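MAU2 chromatid cohesion factor homolog (Saccharomyces cerevisiae, PDB 4XDN) forms a complex with SCC2 that is required for cohesin to associate with chromosomes, and so takes part in sister chromatid cohesion. Local coordinates at residues N370-D373 with S374-Q377; N276-K279 with N280-D283; Q173-A176 with S177-Q180. One frame throughout, in Å; residues are numbered along the deposited sequence.

How the contacts relate
Each of the three contacts covers about two turns of a different helix of this largely helical chain, met in the order contact 3 (helix 170-189), contact 2 (helix 272-291) and contact 1 (helix 369-398). None touches another: centres lie about 29 Å apart for contacts 1 and 2, about 30 Å for contacts 1 and 3, and about 34 Å for contacts 2 and 3. They differ in what surrounds them. Contact 1 is reached by the chain of another protein over most of its residues, contact 3 meets such a chain through W175, and no other protein chain of the assembly touches contact 2.

Contact 1. Residues N370-D373 with S374-Q377; sequences NELD and SRIQ
E371 lays its carboxylate over the aliphatic part of R375, one turn further along helix 369-398, with OE2 of E371 3.6 Å from CG of R375. The E371 chain leaves with CG anti to the backbone N (chi1 172°) and then bends at chi2, which turns the acid forward, alongside the next turn. The guanidinium turns away from the acid, towards L372: OE2 of E371 and NE of R375 stay 4.9 Å apart, so the opposite charges are not in contact and any attraction is probably weak, and NH2 of R375 forms a long, weak ion pair with E319. On the other flank, CD2 of L372 meets NH1 of R375 obliquely at 4.2 Å.

The carbonyl oxygen of E371 is held twice. It accepts the backbone N-H of R375 at 3.1 Å and the hydroxyl of S374, whose OG lies 2.7 Å from E371 O; both donors come from the same face of the carbonyl plane. S374 can do this because chi1 of 67° sets OG between its own backbone N and carbonyl carbon, turned back towards the preceding turn. I376 packs CG1 against O of L372 at 3.2 Å.

D373 turns its carboxylate away from its own helix, to another protein's chain, whose backbone bonds to both oxygens. These residues thus satisfy the serine within the helix while committing the acid to an interface between proteins.

Contact 2. Residues N276-K279 with N280-D283; sequences NEFK and NFFD
F278 O receives the backbone N-H of F282 at 2.8 Å, the shortest of the four i to i+4 bonds in this part of helix 272-291, with an N-H...O angle of 162°. The same oxygen also lies against the side chain of F282, 3.2 Å from its CD2, and sits at the edge of the F281 ring, near its plane.

On the same side of the helix the rings of F278 and F282 meet. CZ of F282 reaches CD1 of F278 at 3.6 Å, and the two rings are nearly parallel, 29° apart, but slid so far that they barely overlap, with centroids 5.4 Å apart. F282 carries its ring with CG anti to its carbonyl carbon (chi1 -73°), which leans it back towards the previous turn. F281 adds a looser touch, its CD2 standing 4.4 Å from CD1 of F278. Around these rings, L257 of helix 250-266 packs on F278 and F281, while L324 of helix 317-331 packs on F278 and F282; Y317 meets the F282 ring edge-to-face.

On the exposed side, K279 reaches outward and somewhat back towards the start of the helix. Its CG lies 4.0 Å from OD2 of D283, and its NZ ends 5.7 Å from that oxygen. The chemistry is therefore divided: phenylalanines join this helix to two neighbouring helices, while K279 and D283, opposite in charge but with their charged atoms not in contact, lie on the exposed side.

Contact 3. Residues Q173-A176 with S177-Q180; sequences QNWA and SVFQ
Apolar contact is carried by W175, V178 and F179, on the buried side of helix 170-189. CE3, on the six-membered part of the indole, is the atom of W175 that meets both partners: it stands 4.0 Å from CE2 of F179 and 4.2 Å from CB of V178. Both approaches are oblique. V178 runs beside W175 and points the same way, whereas the F179 side chain slants across it. With CG anti to the carbonyl carbon (chi1 -77°), F179 swings its ring back alongside the preceding turn, where CD2 comes 3.2 Å from O of W175; that oxygen lies at the ring's edge, near its plane. Nearby, M130 of helix 126-144 packs on both W175 and F179, helix 147-165 contributes M164 to W175 and L160 to F179, and an apolar side chain of another protein's chain packs on W175.

Among the backbone bonds, O of N174 takes two N-H groups, that of V178 at 3.1 Å and, weakly, that of S177 at an N-H...O angle of only 122°. The N-H of S177 is thereby shared, since it also bonds to O of Q173 at 3.2 Å. F179 and Q180 complete the regular i to i+4 pattern with W175 and A176, the Q180 bond to A176 O being 2.9 Å.

Polar side chains look away from the aromatic group. S177 OG is hydrogen-bonded to NE1 of W213, N174 ND2 to O of E170, and Q173 NE2 to O of L167 and O of V165. The Q180 chain lies close against the preceding turn, CG being 3.3 Å from O of A176. Carbon thus joins W175 and F179 to helices 126-144 and 147-165 and V178 to strand 297-302, whereas S177 and Q173 bond beyond this helix and N174 to its own preceding turn.

Contact 1. Residues N370-D373 with S374-Q377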
loop_
_atom_site.group_PDB
_atom_site.type_symbol
_atom_site.label_atom_id
_atom_site.label_comp_id
_atom_site.label_asym_id
_atom_site.label_seq_id
_atom_site.Cartn_x
_atom_site.Cartn_y
_atom_site.Cartn_z
ATOM N N ASN A 370 -7.311 -6.577 19.665
ATOM C CA ASN A 370 -7.509 -5.603 18.602
ATOM C C ASN A 370 -6.286 -5.471 17.694
ATOM O O ASN A 370 -6.412 -5.090 16.532
ATOM C CB ASN A 370 -7.875 -4.248 19.203
ATOM C CG ASN A 370 -9.202 -4.284 19.943
ATOM O OD1 ASN A 370 -10.260 -4.452 19.334
ATOM N ND2 ASN A 370 -9.152 -4.121 21.261
ATOM N N GLU A 371 -5.108 -5.789 18.220
ATOM C CA GLU A 371 -3.910 -5.860 17.393
ATOM C C GLU A 371 -4.011 -7.058 16.456
ATOM O O GLU A 371 -3.713 -6.954 15.266
ATOM C CB GLU A 371 -2.648 -5.956 18.255
ATOM C CG GLU A 371 -1.366 -6.237 17.470
ATOM C CD GLU A 371 -1.094 -5.212 16.379
ATOM O OE1 GLU A 371 -1.508 -4.042 16.533
ATOM O OE2 GLU A 371 -0.463 -5.578 15.362
ATOM N N LEU A 372 -4.434 -8.197 16.994
ATOM C CA LEU A 372 -4.624 -9.388 16.180
ATOM C C LEU A 372 -5.724 -9.144 15.155
ATOM O O LEU A 372 -5.660 -9.643 14.033
ATOM C CB LEU A 372 -4.971 -10.596 17.049
ATOM C CG LEU A 372 -3.995 -10.946 18.178
ATOM C CD1 LEU A 372 -4.425 -12.241 18.855
ATOM C CD2 LEU A 372 -2.561 -11.054 17.679
ATOM N N ASP A 373 -6.726 -8.363 15.549
ATOM C CA ASP A 373 -7.840 -8.033 14.669
ATOM C C ASP A 373 -7.360 -7.266 13.438
ATOM O O ASP A 373 -7.794 -7.538 12.320
ATOM C CB ASP A 373 -8.890 -7.215 15.425
ATOM C CG ASP A 373 -10.076 -6.841 14.556
ATOM O OD1 ASP A 373 -10.437 -7.633 13.663
ATOM O OD2 ASP A 373 -10.651 -5.752 14.768
ATOM N N SER A 374 -6.459 -6.312 13.649
ATOM C CA SER A 374 -5.943 -5.498 12.554
ATOM C C SER A 374 -5.037 -6.321 11.645
ATOM O O SER A 374 -5.003 -6.106 10.432
ATOM C CB SER A 374 -5.181 -4.285 13.095
ATOM O OG SER A 374 -3.995 -4.682 13.759
ATOM N N ARG A 375 -4.303 -7.262 12.233
ATOM C CA ARG A 375 -3.435 -8.141 11.459
ATOM C C ARG A 375 -4.266 -9.060 10.566
ATOM O O ARG A 375 -3.881 -9.355 9.436
ATOM C CB ARG A 375 -2.542 -8.970 12.381
ATOM C CG ARG A 375 -1.490 -8.162 13.123
ATOM C CD ARG A 375 -0.658 -9.051 14.029
ATOM N NE ARG A 375 0.149 -9.992 13.260
ATOM C CZ ARG A 375 0.791 -11.035 13.780
ATOM N NH1 ARG A 375 0.718 -11.287 15.080
ATOM N NH2 ARG A 375 1.502 -11.833 12.994
ATOM N N ILE A 376 -5.407 -9.505 11.081
ATOM C CA ILE A 376 -6.316 -10.349 10.315
ATOM C C ILE A 376 -6.923 -9.556 9.161
ATOM O O ILE A 376 -7.147 -10.090 8.077
ATOM C CB ILE A 376 -7.436 -10.914 11.210
ATOM C CG1 ILE A 376 -6.852 -11.932 12.190
ATOM C CG2 ILE A 376 -8.530 -11.582 10.378
ATOM C CD1 ILE A 376 -7.759 -12.246 13.360
ATOM N N GLN A 377 -7.188 -8.278 9.408
ATOM C CA GLN A 377 -7.780 -7.409 8.402
ATOM C C GLN A 377 -6.813 -7.231 7.231
ATOM O O GLN A 377 -7.223 -7.208 6.068
ATOM C CB GLN A 377 -8.142 -6.056 9.020
ATOM C CG GLN A 377 -9.271 -5.319 8.315
ATOM C CD GLN A 377 -10.644 -5.906 8.613
ATOM O OE1 GLN A 377 -10.771 -7.062 9.019
ATOM N NE2 GLN A 377 -11.684 -5.101 8.410
#

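Contact 2. Residues N276-K279 with N280-D283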
loop_
_atom_site.group_PDB
_atom_site.type_symbol
_atom_site.label_atom_id
_atom_site.label_comp_id
_atom_site.label_asym_id
_atom_site.label_seq_id
_atom_site.Cartn_x
_atom_site.Cartn_y
_atom_site.Cartn_z
ATOM N N ASN A 276 17.597 -12.411 -5.437
ATOM C CA ASN A 276 18.790 -13.090 -4.952
ATOM C C ASN A 276 19.278 -12.511 -3.626
ATOM O O ASN A 276 19.826 -13.231 -2.793
ATOM C CB ASN A 276 19.904 -13.016 -5.999
ATOM C CG ASN A 276 19.556 -13.764 -7.274
ATOM O OD1 ASN A 276 18.744 -14.690 -7.263
ATOM N ND2 ASN A 276 20.173 -13.363 -8.380
ATOM N N GLU A 277 19.076 -11.212 -3.432
ATOM C CA GLU A 277 19.454 -10.568 -2.179
ATOM C C GLU A 277 18.607 -11.103 -1.030
ATOM O O GLU A 277 19.123 -11.395 0.048
ATOM C CB GLU A 277 19.305 -9.050 -2.282
ATOM C CG GLU A 277 20.336 -8.394 -3.186
ATOM C CD GLU A 277 20.253 -6.881 -3.170
ATOM O OE1 GLU A 277 20.113 -6.302 -2.072
ATOM O OE2 GLU A 277 20.331 -6.272 -4.259
ATOM N N PHE A 278 17.305 -11.232 -1.270
ATOM C CA PHE A 278 16.398 -11.798 -0.279
ATOM C C PHE A 278 16.784 -13.238 0.033
ATOM O O PHE A 278 16.747 -13.666 1.188
ATOM C CB PHE A 278 14.950 -11.744 -0.773
ATOM C CG PHE A 278 14.114 -10.694 -0.100
ATOM C CD1 PHE A 278 13.904 -10.731 1.268
ATOM C CD2 PHE A 278 13.518 -9.685 -0.839
ATOM C CE1 PHE A 278 13.128 -9.773 1.890
ATOM C CE2 PHE A 278 12.739 -8.726 -0.226
ATOM C CZ PHE A 278 12.543 -8.768 1.144
ATOM N N LYS A 279 17.149 -13.979 -1.010
ATOM C CA LYS A 279 17.573 -15.367 -0.872
ATOM C C LYS A 279 18.776 -15.479 0.057
ATOM O O LYS A 279 18.771 -16.274 0.997
ATOM C CB LYS A 279 17.901 -15.954 -2.250
ATOM C CG LYS A 279 18.639 -17.290 -2.232
ATOM C CD LYS A 279 19.077 -17.680 -3.636
ATOM C CE LYS A 279 20.159 -18.748 -3.610
ATOM N NZ LYS A 279 20.854 -18.863 -4.923
ATOM N N ASN A 280 19.806 -14.682 -0.211
ATOM C CA ASN A 280 21.002 -14.678 0.621
ATOM C C ASN A 280 20.677 -14.223 2.040
ATOM O O ASN A 280 21.192 -14.774 3.011
ATOM C CB ASN A 280 22.079 -13.775 0.014
ATOM C CG ASN A 280 22.550 -14.259 -1.345
ATOM O OD1 ASN A 280 22.382 -15.428 -1.696
ATOM N ND2 ASN A 280 23.150 -13.359 -2.118
ATOM N N PHE A 281 19.815 -13.216 2.146
ATOM C CA PHE A 281 19.394 -12.694 3.440
ATOM C C PHE A 281 18.733 -13.781 4.283
ATOM O O PHE A 281 19.067 -13.960 5.454
ATOM C CB PHE A 281 18.435 -11.515 3.252
ATOM C CG PHE A 281 17.797 -11.044 4.526
ATOM C CD1 PHE A 281 18.536 -10.359 5.477
ATOM C CD2 PHE A 281 16.455 -11.282 4.773
ATOM C CE1 PHE A 281 17.952 -9.926 6.647
ATOM C CE2 PHE A 281 15.864 -10.848 5.945
ATOM C CZ PHE A 281 16.615 -10.169 6.883
ATOM N N PHE A 282 17.803 -14.511 3.677
ATOM C CA PHE A 282 17.096 -15.582 4.368
ATOM C C PHE A 282 18.044 -16.691 4.809
ATOM O O PHE A 282 17.900 -17.238 5.902
ATOM C CB PHE A 282 16.002 -16.168 3.470
ATOM C CG PHE A 282 14.799 -15.276 3.301
ATOM C CD1 PHE A 282 14.326 -14.511 4.353
ATOM C CD2 PHE A 282 14.137 -15.211 2.085
ATOM C CE1 PHE A 282 13.222 -13.698 4.196
ATOM C CE2 PHE A 282 13.032 -14.398 1.923
ATOM C CZ PHE A 282 12.574 -13.641 2.980
ATOM N N ASP A 283 19.013 -17.019 3.960
ATOM C CA ASP A 283 19.954 -18.094 4.258
ATOM C C ASP A 283 20.749 -17.825 5.531
ATOM O O ASP A 283 21.128 -18.757 6.240
ATOM C CB ASP A 283 20.925 -18.297 3.090
ATOM C CG ASP A 283 20.271 -18.950 1.888
ATOM O OD1 ASP A 283 19.199 -19.569 2.048
ATOM O OD2 ASP A 283 20.841 -18.852 0.781
#

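Contact 3. Residues Q173-A176 with S177-Q180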
loop_
_atom_site.group_PDB
_atom_site.type_symbol
_atom_site.label_atom_id
_atom_site.label_comp_id
_atom_site.label_asym_id
_atom_site.label_seq_id
_atom_site.Cartn_x
_atom_site.Cartn_y
_atom_site.Cartn_z
ATOM N N GLN A 173 18.143 16.881 22.632
ATOM C CA GLN A 173 18.387 16.949 21.195
ATOM C C GLN A 173 17.888 15.684 20.506
ATOM O O GLN A 173 17.257 15.750 19.451
ATOM C CB GLN A 173 19.876 17.150 20.912
ATOM C CG GLN A 173 20.383 18.549 21.228
ATOM C CD GLN A 173 19.804 19.604 20.302
ATOM O OE1 GLN A 173 19.539 19.340 19.129
ATOM N NE2 GLN A 173 19.600 20.806 20.830
ATOM N N ASN A 174 18.175 14.533 21.106
ATOM C CA ASN A 174 17.702 13.259 20.577
ATOM C C ASN A 174 16.195 13.121 20.713
ATOM O O ASN A 174 15.522 12.666 19.792
ATOM C CB ASN A 174 18.394 12.093 21.280
ATOM C CG ASN A 174 19.802 11.863 20.775
ATOM O OD1 ASN A 174 20.027 11.044 19.887
ATOM N ND2 ASN A 174 20.759 12.588 21.338
ATOM N N TRP A 175 15.664 13.513 21.863
ATOM C CA TRP A 175 14.223 13.492 22.056
ATOM C C TRP A 175 13.528 14.402 21.044
ATOM O O TRP A 175 12.443 14.088 20.560
ATOM C CB TRP A 175 13.853 13.928 23.472
ATOM C CG TRP A 175 13.851 12.835 24.495
ATOM C CD1 TRP A 175 14.598 12.776 25.636
ATOM C CD2 TRP A 175 13.050 11.649 24.478
ATOM N NE1 TRP A 175 14.313 11.624 26.327
ATOM C CE2 TRP A 175 13.368 10.913 25.636
ATOM C CE3 TRP A 175 12.099 11.134 23.592
ATOM C CZ2 TRP A 175 12.767 9.690 25.933
ATOM C CZ3 TRP A 175 11.505 9.920 23.886
ATOM C CH2 TRP A 175 11.842 9.213 25.049
ATOM N N ALA A 176 14.153 15.533 20.733
ATOM C CA ALA A 176 13.598 16.465 19.756
ATOM C C ALA A 176 13.497 15.800 18.389
ATOM O O ALA A 176 12.583 16.077 17.617
ATOM C CB ALA A 176 14.447 17.724 19.674
ATOM N N SER A 177 14.443 14.914 18.103
ATOM C CA SER A 177 14.451 14.166 16.854
ATOM C C SER A 177 13.284 13.179 16.795
ATOM O O SER A 177 12.648 13.015 15.752
ATOM C CB SER A 177 15.779 13.426 16.698
ATOM O OG SER A 177 15.856 12.732 15.468
ATOM N N VAL A 178 13.010 12.525 17.919
ATOM C CA VAL A 178 11.885 11.604 18.014
ATOM C C VAL A 178 10.577 12.337 17.730
ATOM O O VAL A 178 9.717 11.828 17.017
ATOM C CB VAL A 178 11.826 10.933 19.410
ATOM C CG1 VAL A 178 10.529 10.142 19.613
ATOM C CG2 VAL A 178 13.026 10.021 19.606
ATOM N N PHE A 179 10.429 13.538 18.275
ATOM C CA PHE A 179 9.175 14.263 18.127
ATOM C C PHE A 179 9.085 14.998 16.793
ATOM O O PHE A 179 7.991 15.331 16.339
ATOM C CB PHE A 179 8.987 15.225 19.299
ATOM C CG PHE A 179 8.547 14.534 20.554
ATOM C CD1 PHE A 179 7.228 14.145 20.713
ATOM C CD2 PHE A 179 9.453 14.238 21.557
ATOM C CE1 PHE A 179 6.814 13.493 21.857
ATOM C CE2 PHE A 179 9.043 13.587 22.705
ATOM C CZ PHE A 179 7.723 13.212 22.853
ATOM N N GLN A 180 10.226 15.231 16.154
ATOM C CA GLN A 180 10.216 15.680 14.770
ATOM C C GLN A 180 9.589 14.583 13.919
ATOM O O GLN A 180 8.784 14.854 13.033
ATOM C CB GLN A 180 11.625 16.005 14.279
ATOM C CG GLN A 180 12.104 17.400 14.641
ATOM C CD GLN A 180 13.453 17.725 14.031
ATOM O OE1 GLN A 180 14.498 17.428 14.611
ATOM N NE2 GLN A 180 13.437 18.335 12.850
#